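Local structure of spectinomycin phosphotransferase (Legionella pneumophila, 3I1A) at residues E144-K149 with I199-D204; D59-S64 with Q139-E144; M244-G249 with Y262-Y267. The protein probably phosphorylates spectinomycin with phosphate from a nucleotide, acting as an antibiotic resistance factor of kinase-like fold. All coordinates share one frame; numbering follows the deposited sequence.

In the fold
Two of the three contacts lie in the large C-terminal lobe of this kinase-like fold, and contact 2 joins that lobe to the smaller N-terminal one. Contact 2 comes first along the chain, setting the start of helix 61-71 against the approach to strand 142-143. The chain leaves that strand at Glu144, the residue shared with contact 1, whose centre is 18 Å away. There the loop before helix 149-157 meets the loop after helix 182-198. Contact 3 follows last and is buried, with its centre 23 Å from contact 1 and 25 Å from contact 2. Helix 274-297 is touched both by Ile199 of contact 1 and by Met244 of segment 244-249.

Contact 1 of 3, residues E144-K149 with I199-D204; sequences EIYSPK and IQPDLD
Tyr146 lays its ring beside Ile199 and Pro201, and nearly the whole contact is made by this one aromatic side chain. It starts from a backbone with positive phi (53°), a left-handed conformation that turns the loop and directs CB toward segment 199-204. From CB the chain leaves with CG anti to the carbonyl carbon (chi1 -62°), and both partners then sit on one side of the ring plane. Pro201 lies near the CD2-CE2 flank: its CG is 4.0 Å from Tyr146 CE2, approaching the ring obliquely. Ile199 lies near CE1, CZ and OH, with Tyr146 CE1 reaching Ile199 CD1 at 4.0 Å. At the far end Tyr146 CZ is 3.9 Å from Ile199 CG2, and the hydroxyl oxygen Tyr146 OH comes to 3.7 Å from that same methyl. The ring crosses the isoleucine at about a right angle, so both of its outer branches can bear on it. A compact, rigid proline and a branched isoleucine suit a flat partner well, since each offers carbon without needing a polar mate.

The opposite side of the ring plane is held by its own segment. Glu144 CG sits 3.7 Å above the plane, toward the rim, while the carboxylate folds back so that Tyr146 N donates over 2.9 Å to Glu144 OE2, which receives it on its anti lone pair. Glu144 OE1 is hydrogen-bonded to Tyr280. The next residue after the tyrosine, Ser147, accepts through OG from Lys149 N at 3.1 Å and caps the start of helix 149-157. Tyr279 meets the Tyr146 ring edge-to-face.

With no hydrogen bond crossing between the segments, the two loops are joined by dispersion and the hydrophobic effect alone; the bonds to Glu144 OE2 and Ser147 OG and the Asx turn of Asp202 shape each loop internally, while other polar groups reach outside both segments.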
loop_
_atom_site.group_PDB
_atom_site.type_symbol
_atom_site.label_atom_id
_atom_site.label_comp_id
_atom_site.label_asym_id
_atom_site.label_seq_id
_atom_site.Cartn_x
_atom_site.Cartn_y
_atom_site.Cartn_z
ATOM N N GLU A 144 2.751 15.170 1.450
ATOM C CA GLU A 144 1.303 15.323 1.364
ATOM C C GLU A 144 1.048 16.774 0.952
ATOM O O GLU A 144 1.551 17.706 1.598
ATOM C CB GLU A 144 0.644 15.091 2.726
ATOM C CG GLU A 144 -0.869 15.295 2.760
ATOM C CD GLU A 144 -1.571 14.389 1.763
ATOM O OE1 GLU A 144 -1.581 13.171 2.031
ATOM O OE2 GLU A 144 -2.072 14.891 0.722
ATOM N N ILE A 145 0.298 16.967 -0.128
ATOM C CA ILE A 145 -0.053 18.330 -0.563
ATOM C C ILE A 145 -1.565 18.545 -0.714
ATOM O O ILE A 145 -2.001 19.577 -1.243
ATOM C CB ILE A 145 0.659 18.733 -1.881
ATOM C CG1 ILE A 145 0.272 17.804 -3.024
ATOM C CG2 ILE A 145 2.168 18.716 -1.666
ATOM C CD1 ILE A 145 0.869 18.259 -4.365
ATOM N N TYR A 146 -2.350 17.580 -0.233
ATOM C CA TYR A 146 -3.806 17.634 -0.280
ATOM C C TYR A 146 -4.330 17.893 -1.683
ATOM O O TYR A 146 -5.262 18.670 -1.886
ATOM C CB TYR A 146 -4.294 18.699 0.704
ATOM C CG TYR A 146 -3.909 18.349 2.130
ATOM C CD1 TYR A 146 -4.613 17.381 2.832
ATOM C CD2 TYR A 146 -2.792 18.921 2.746
ATOM C CE1 TYR A 146 -4.218 16.977 4.103
ATOM C CE2 TYR A 146 -2.391 18.519 4.040
ATOM C CZ TYR A 146 -3.120 17.541 4.699
ATOM O OH TYR A 146 -2.764 17.121 5.968
ATOM N N SER A 147 -3.716 17.219 -2.648
ATOM C CA SER A 147 -4.081 17.375 -4.043
ATOM C C SER A 147 -5.559 17.136 -4.301
ATOM O O SER A 147 -6.156 16.207 -3.767
ATOM C CB SER A 147 -3.257 16.415 -4.904
ATOM O OG SER A 147 -3.736 16.417 -6.233
ATOM N N PRO A 148 -6.171 17.991 -5.132
ATOM C CA PRO A 148 -7.584 17.884 -5.481
ATOM C C PRO A 148 -7.777 17.011 -6.736
ATOM O O PRO A 148 -8.904 16.821 -7.187
ATOM C CB PRO A 148 -7.968 19.336 -5.730
ATOM C CG PRO A 148 -6.750 19.843 -6.476
ATOM C CD PRO A 148 -5.628 19.296 -5.564
ATOM N N LYS A 149 -6.685 16.458 -7.267
ATOM C CA LYS A 149 -6.731 15.632 -8.482
ATOM C C LYS A 149 -7.885 14.642 -8.557
ATOM O O LYS A 149 -8.663 14.643 -9.521
ATOM C CB LYS A 149 -5.427 14.846 -8.670
ATOM C CG LYS A 149 -5.489 13.888 -9.873
ATOM C CD LYS A 149 -4.165 13.213 -10.180
ATOM C CE LYS A 149 -4.272 12.401 -11.467
ATOM N NZ LYS A 149 -2.948 11.934 -11.969
ATOM N N ILE A 199 -7.893 22.114 6.945
ATOM C CA ILE A 199 -6.597 21.664 7.442
ATOM C C ILE A 199 -5.476 22.631 7.073
ATOM O O ILE A 199 -5.250 22.910 5.901
ATOM C CB ILE A 199 -6.258 20.248 6.877
ATOM C CG1 ILE A 199 -7.295 19.236 7.378
ATOM C CG2 ILE A 199 -4.839 19.847 7.266
ATOM C CD1 ILE A 199 -7.154 17.857 6.743
ATOM N N GLN A 200 -4.768 23.138 8.070
ATOM C CA GLN A 200 -3.653 24.043 7.804
ATOM C C GLN A 200 -2.382 23.192 7.768
ATOM O O GLN A 200 -1.920 22.733 8.803
ATOM C CB GLN A 200 -3.561 25.095 8.910
ATOM N N PRO A 201 -1.810 22.958 6.571
ATOM C CA PRO A 201 -0.595 22.145 6.469
ATOM C C PRO A 201 0.517 22.627 7.394
ATOM O O PRO A 201 0.796 23.820 7.463
ATOM C CB PRO A 201 -0.214 22.276 4.991
ATOM C CG PRO A 201 -1.531 22.414 4.320
ATOM C CD PRO A 201 -2.263 23.378 5.235
ATOM N N ASP A 202 1.122 21.690 8.119
ATOM C CA ASP A 202 2.235 21.995 9.009
ATOM C C ASP A 202 3.287 20.929 8.776
ATOM O O ASP A 202 3.238 19.848 9.381
ATOM C CB ASP A 202 1.791 21.978 10.469
ATOM C CG ASP A 202 2.944 22.199 11.424
ATOM O OD1 ASP A 202 4.027 22.612 10.957
ATOM O OD2 ASP A 202 2.765 21.970 12.641
ATOM N N LEU A 203 4.228 21.242 7.887
ATOM C CA LEU A 203 5.301 20.329 7.515
ATOM C C LEU A 203 6.102 19.852 8.718
ATOM O O LEU A 203 6.698 18.769 8.687
ATOM C CB LEU A 203 6.228 20.997 6.498
ATOM N N ASP A 204 6.113 20.663 9.773
ATOM C CA ASP A 204 6.845 20.308 10.988
ATOM C C ASP A 204 6.209 19.126 11.701
ATOM O O ASP A 204 6.845 18.496 12.543
ATOM C CB ASP A 204 6.919 21.504 11.952
ATOM C CG ASP A 204 8.094 22.430 11.654
ATOM O OD1 ASP A 204 8.307 22.777 10.472
ATOM O OD2 ASP A 204 8.807 22.821 12.608
#

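Contact 2 of 3, residues D59-S64 with Q139-E144; sequences DEINLS and QQLRKE
Ile61 and Leu141 cross at about a right angle, the outer arm of the isoleucine meeting one branch of the leucine. The closest approach is Ile61 CD1 to Leu141 CD2 at 3.8 Å, with Ile61 CG1 scarcely farther from the same methyl. Ile61 can reach this far because CG1 stands anti to the backbone N (chi1 -172°), extending the long branch away from the helix. Leu141 starts out pointing past the helix, but its branched end swings nearer. Gln140 comes in on another flank: its CB lies 3.9 Å from Ile61 CD1, so the aliphatic root of a polar residue completes the small apolar patch, while the chain bends at chi2 and carries the amide past Ile61 to the neighbourhood of Asp59. No bond forms there, Asp59 OD2 and Gln140 NE2 being 4.4 Å apart.

The backbone behind Leu141 is pinned from its own side, where Lys143 NZ curls back to Leu141 O over 2.7 Å, lying in the carbonyl plane.

The Ile61 side chain is about 9 Å from that of Asp230, which binds magnesium in another structure of this protein; no metal is bound here. The contact bridges the two lobes. Ile61 belongs to the first turn of helix 61-71, which packs on the N-lobe sheet through Leu63 against strand 95-101, and Leu141 leads into strand 142-143, which pairs in parallel with strand 235-237.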
loop_
_atom_site.group_PDB
_atom_site.type_symbol
_atom_site.label_atom_id
_atom_site.label_comp_id
_atom_site.label_asym_id
_atom_site.label_seq_id
_atom_site.Cartn_x
_atom_site.Cartn_y
_atom_site.Cartn_z
ATOM N N ASP A 59 18.371 5.868 -7.423
ATOM C CA ASP A 59 17.963 5.455 -6.078
ATOM C C ASP A 59 16.472 5.162 -5.978
ATOM O O ASP A 59 15.641 6.025 -6.254
ATOM C CB ASP A 59 18.327 6.539 -5.066
ATOM C CG ASP A 59 19.817 6.827 -5.032
ATOM O OD1 ASP A 59 20.610 5.871 -4.926
ATOM O OD2 ASP A 59 20.200 8.013 -5.099
ATOM N N GLU A 60 16.138 3.936 -5.595
ATOM C CA GLU A 60 14.742 3.540 -5.445
ATOM C C GLU A 60 14.339 3.980 -4.038
ATOM O O GLU A 60 15.008 3.634 -3.073
ATOM C CB GLU A 60 14.601 2.018 -5.561
ATOM C CG GLU A 60 14.880 1.438 -6.944
ATOM C CD GLU A 60 13.947 1.991 -7.988
ATOM O OE1 GLU A 60 12.738 2.084 -7.695
ATOM O OE2 GLU A 60 14.414 2.327 -9.102
ATOM N N ILE A 61 13.254 4.731 -3.910
ATOM C CA ILE A 61 12.869 5.179 -2.576
ATOM C C ILE A 61 12.634 3.981 -1.648
ATOM O O ILE A 61 12.977 4.043 -0.468
ATOM C CB ILE A 61 11.624 6.115 -2.627
ATOM C CG1 ILE A 61 11.371 6.712 -1.240
ATOM C CG2 ILE A 61 10.404 5.356 -3.126
ATOM C CD1 ILE A 61 12.504 7.538 -0.717
ATOM N N ASN A 62 12.071 2.894 -2.177
ATOM C CA ASN A 62 11.835 1.706 -1.360
ATOM C C ASN A 62 13.117 1.257 -0.667
ATOM O O ASN A 62 13.120 1.019 0.533
ATOM C CB ASN A 62 11.286 0.559 -2.214
ATOM C CG ASN A 62 11.403 -0.799 -1.532
ATOM O OD1 ASN A 62 12.322 -1.570 -1.820
ATOM N ND2 ASN A 62 10.476 -1.095 -0.624
ATOM N N LEU A 63 14.209 1.167 -1.417
ATOM C CA LEU A 63 15.463 0.702 -0.837
ATOM C C LEU A 63 16.044 1.684 0.163
ATOM O O LEU A 63 16.618 1.284 1.167
ATOM C CB LEU A 63 16.470 0.375 -1.950
ATOM C CG LEU A 63 15.971 -0.767 -2.856
ATOM C CD1 LEU A 63 16.861 -0.883 -4.085
ATOM C CD2 LEU A 63 15.960 -2.075 -2.085
ATOM N N SER A 64 15.898 2.974 -0.110
ATOM C CA SER A 64 16.405 3.994 0.805
ATOM C C SER A 64 15.672 3.921 2.140
ATOM O O SER A 64 16.282 3.980 3.204
ATOM C CB SER A 64 16.207 5.387 0.214
ATOM O OG SER A 64 16.671 6.383 1.113
ATOM N N GLN A 139 14.196 14.766 0.963
ATOM C CA GLN A 139 14.134 15.356 -0.378
ATOM C C GLN A 139 13.678 14.346 -1.419
ATOM O O GLN A 139 13.208 14.729 -2.491
ATOM C CB GLN A 139 15.505 15.940 -0.753
ATOM C CG GLN A 139 15.895 17.163 0.098
ATOM C CD GLN A 139 17.349 17.601 -0.078
ATOM O OE1 GLN A 139 17.703 18.742 0.229
ATOM N NE2 GLN A 139 18.198 16.691 -0.554
ATOM N N GLN A 140 13.799 13.060 -1.090
ATOM C CA GLN A 140 13.394 11.972 -1.980
ATOM C C GLN A 140 11.966 11.491 -1.730
ATOM O O GLN A 140 11.397 10.771 -2.555
ATOM C CB GLN A 140 14.342 10.778 -1.811
ATOM C CG GLN A 140 15.799 11.122 -1.931
ATOM C CD GLN A 140 16.173 11.640 -3.303
ATOM O OE1 GLN A 140 15.645 12.657 -3.773
ATOM N NE2 GLN A 140 17.101 10.944 -3.959
ATOM N N LEU A 141 11.384 11.873 -0.593
ATOM C CA LEU A 141 10.022 11.454 -0.258
ATOM C C LEU A 141 8.958 12.401 -0.783
ATOM O O LEU A 141 9.132 13.622 -0.752
ATOM C CB LEU A 141 9.877 11.348 1.278
ATOM C CG LEU A 141 10.587 10.138 1.878
ATOM C CD1 LEU A 141 10.754 10.331 3.396
ATOM C CD2 LEU A 141 9.774 8.880 1.539
ATOM N N ARG A 142 7.861 11.839 -1.273
ATOM C CA ARG A 142 6.764 12.655 -1.725
ATOM C C ARG A 142 6.132 13.244 -0.460
ATOM O O ARG A 142 6.143 12.615 0.618
ATOM C CB ARG A 142 5.760 11.810 -2.503
ATOM C CG ARG A 142 5.165 10.665 -1.734
ATOM C CD ARG A 142 4.648 9.630 -2.700
ATOM N NE ARG A 142 3.961 8.561 -1.986
ATOM C CZ ARG A 142 2.673 8.590 -1.680
ATOM N NH1 ARG A 142 1.933 9.637 -2.031
ATOM N NH2 ARG A 142 2.117 7.568 -1.043
ATOM N N LYS A 143 5.623 14.464 -0.589
ATOM C CA LYS A 143 5.000 15.162 0.524
ATOM C C LYS A 143 3.489 15.248 0.345
ATOM O O LYS A 143 2.995 15.379 -0.777
ATOM C CB LYS A 143 5.571 16.586 0.623
ATOM C CG LYS A 143 6.642 16.831 1.698
ATOM C CD LYS A 143 7.938 16.102 1.452
ATOM C CE LYS A 143 8.696 16.673 0.264
ATOM N NZ LYS A 143 10.006 15.990 0.146
ATOM N N GLU A 144 2.751 15.170 1.450
ATOM C CA GLU A 144 1.303 15.323 1.364
ATOM C C GLU A 144 1.048 16.774 0.952
ATOM O O GLU A 144 1.551 17.706 1.598
ATOM C CB GLU A 144 0.644 15.091 2.726
ATOM C CG GLU A 144 -0.869 15.295 2.760
ATOM C CD GLU A 144 -1.571 14.389 1.763
ATOM O OE1 GLU A 144 -1.581 13.171 2.031
ATOM O OE2 GLU A 144 -2.072 14.891 0.722
#

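Contact 3 of 3, residues M244-G249 with Y262-Y267; sequences MFIGGG and YFYEGY
Phe263 presents one face of its ring to Ile246, and this pair makes most of the contact. The phenylalanine CG stands anti to the backbone N (chi1 176°), which carries the ring off the helix toward the loop. Ile246 crosses it at about a right angle: its CG1 sits 3.6 Å from the Phe263 ring centroid and only 3° off the normal, a CH-pi contact almost exactly over the middle. Both branches of the isoleucine spread over the same ring, Ile246 CD1 lying 3.5 Å from Phe263 CD1 and Ile246 CG2 3.6 Å from Phe263 CG. The beta branch lets CG2 and the CG1-CD1 arm lie on that one surface together.

Tyr264 comes next. Its ring end approaches Ile246 loosely, CE1 being 4.4 Å from Ile246 CG2, and it takes Phe263 CD2 over its own ring centre at 3.6 Å. Gly266 and Tyr267 continue the helix, with Tyr267 N bonded to Phe263 O at 2.8 Å.

Opposite them, Ile246 is the second residue of a type II turn from Phe245 to Gly248. Gly247 in third place has the positive phi such a turn requires, and Gly248 N donates to Phe245 O across 3.0 Å.

Just before the turn, Met244 touches helix 274-297, and its carbonyl accepts from Arg281. Phe263 of helix 257-267 also touches Leu121 and Leu125 of helix 115-129 and Leu243 of helix 240-243.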
loop_
_atom_site.group_PDB
_atom_site.type_symbol
_atom_site.label_atom_id
_atom_site.label_comp_id
_atom_site.label_asym_id
_atom_site.label_seq_id
_atom_site.Cartn_x
_atom_site.Cartn_y
_atom_site.Cartn_z
ATOM N N MET A 244 -5.525 6.259 9.936
ATOM C CA MET A 244 -6.878 6.138 9.416
ATOM C C MET A 244 -7.264 4.690 9.127
ATOM O O MET A 244 -8.450 4.351 9.103
ATOM C CB MET A 244 -7.029 6.966 8.139
ATOM C CG MET A 244 -6.167 6.496 6.987
ATOM S SD MET A 244 -7.053 6.515 5.373
ATOM C CE MET A 244 -7.813 4.840 5.441
ATOM N N PHE A 245 -6.270 3.843 8.927
ATOM C CA PHE A 245 -6.539 2.441 8.628
ATOM C C PHE A 245 -6.961 1.630 9.854
ATOM O O PHE A 245 -7.633 0.602 9.722
ATOM C CB PHE A 245 -5.304 1.803 7.990
ATOM C CG PHE A 245 -5.031 2.304 6.591
ATOM C CD1 PHE A 245 -4.162 3.377 6.373
ATOM C CD2 PHE A 245 -5.683 1.738 5.497
ATOM C CE1 PHE A 245 -3.951 3.881 5.079
ATOM C CE2 PHE A 245 -5.470 2.241 4.197
ATOM C CZ PHE A 245 -4.611 3.304 3.994
ATOM N N ILE A 246 -6.584 2.084 11.049
ATOM C CA ILE A 246 -6.937 1.346 12.271
ATOM C C ILE A 246 -8.406 1.639 12.514
ATOM O O ILE A 246 -8.784 2.774 12.806
ATOM C CB ILE A 246 -6.046 1.805 13.454
ATOM C CG1 ILE A 246 -4.562 1.726 13.033
ATOM C CG2 ILE A 246 -6.319 0.946 14.697
ATOM C CD1 ILE A 246 -4.073 0.327 12.588
ATOM N N GLY A 247 -9.244 0.617 12.346
ATOM C CA GLY A 247 -10.677 0.821 12.480
ATOM C C GLY A 247 -11.252 1.400 11.178
ATOM O O GLY A 247 -12.435 1.758 11.102
ATOM N N GLY A 248 -10.422 1.473 10.144
ATOM C CA GLY A 248 -10.855 2.043 8.870
ATOM C C GLY A 248 -11.748 1.152 8.016
ATOM O O GLY A 248 -12.441 1.638 7.135
ATOM N N GLY A 249 -11.703 -0.154 8.259
ATOM C CA GLY A 249 -12.546 -1.081 7.511
ATOM C C GLY A 249 -12.156 -1.457 6.092
ATOM O O GLY A 249 -12.986 -2.024 5.362
ATOM N N TYR A 262 -6.446 -2.267 21.287
ATOM C CA TYR A 262 -5.171 -2.969 21.337
ATOM C C TYR A 262 -4.113 -2.182 20.552
ATOM O O TYR A 262 -2.956 -2.020 20.992
ATOM C CB TYR A 262 -5.315 -4.381 20.733
ATOM C CG TYR A 262 -6.378 -5.266 21.353
ATOM C CD1 TYR A 262 -6.813 -6.430 20.695
ATOM C CD2 TYR A 262 -6.960 -4.951 22.582
ATOM C CE1 TYR A 262 -7.803 -7.253 21.252
ATOM C CE2 TYR A 262 -7.957 -5.773 23.152
ATOM C CZ TYR A 262 -8.371 -6.913 22.482
ATOM O OH TYR A 262 -9.366 -7.703 23.035
ATOM N N PHE A 263 -4.500 -1.690 19.378
ATOM C CA PHE A 263 -3.557 -0.917 18.585
ATOM C C PHE A 263 -3.005 0.268 19.372
ATOM O O PHE A 263 -1.786 0.427 19.470
ATOM C CB PHE A 263 -4.191 -0.383 17.305
ATOM C CG PHE A 263 -3.261 0.499 16.502
ATOM C CD1 PHE A 263 -2.349 -0.058 15.604
ATOM C CD2 PHE A 263 -3.244 1.888 16.708
ATOM C CE1 PHE A 263 -1.433 0.737 14.926
ATOM C CE2 PHE A 263 -2.323 2.696 16.029
ATOM C CZ PHE A 263 -1.421 2.119 15.138
ATOM N N TYR A 264 -3.885 1.088 19.940
ATOM C CA TYR A 264 -3.405 2.253 20.673
ATOM C C TYR A 264 -2.695 1.945 21.959
ATOM O O TYR A 264 -1.897 2.756 22.451
ATOM C CB TYR A 264 -4.529 3.258 20.863
ATOM C CG TYR A 264 -4.758 4.026 19.587
ATOM C CD1 TYR A 264 -5.785 3.687 18.706
ATOM C CD2 TYR A 264 -3.895 5.067 19.227
ATOM C CE1 TYR A 264 -5.949 4.367 17.504
ATOM C CE2 TYR A 264 -4.046 5.744 18.032
ATOM C CZ TYR A 264 -5.068 5.399 17.178
ATOM O OH TYR A 264 -5.215 6.105 16.019
ATOM N N GLU A 265 -2.975 0.788 22.544
ATOM C CA GLU A 265 -2.219 0.434 23.729
ATOM C C GLU A 265 -0.745 0.290 23.290
ATOM O O GLU A 265 0.185 0.591 24.045
ATOM C CB GLU A 265 -2.714 -0.887 24.331
ATOM C CG GLU A 265 -2.014 -1.192 25.649
ATOM C CD GLU A 265 -2.506 -2.465 26.299
ATOM O OE1 GLU A 265 -3.733 -2.726 26.212
ATOM O OE2 GLU A 265 -1.669 -3.189 26.900
ATOM N N GLY A 266 -0.522 -0.163 22.055
ATOM C CA GLY A 266 0.835 -0.310 21.566
ATOM C C GLY A 266 1.414 0.975 20.994
ATOM O O GLY A 266 2.583 1.278 21.184
ATOM N N TYR A 267 0.584 1.735 20.294
ATOM C CA TYR A 267 1.023 2.979 19.662
ATOM C C TYR A 267 1.306 4.070 20.714
ATOM O O TYR A 267 2.222 4.883 20.556
ATOM C CB TYR A 267 -0.067 3.428 18.691
ATOM C CG TYR A 267 0.357 4.532 17.746
ATOM C CD1 TYR A 267 1.162 4.261 16.640
ATOM C CD2 TYR A 267 -0.043 5.847 17.973
ATOM C CE1 TYR A 267 1.572 5.303 15.774
ATOM C CE2 TYR A 267 0.351 6.880 17.126
ATOM C CZ TYR A 267 1.163 6.602 16.036
ATOM O OH TYR A 267 1.603 7.650 15.248
#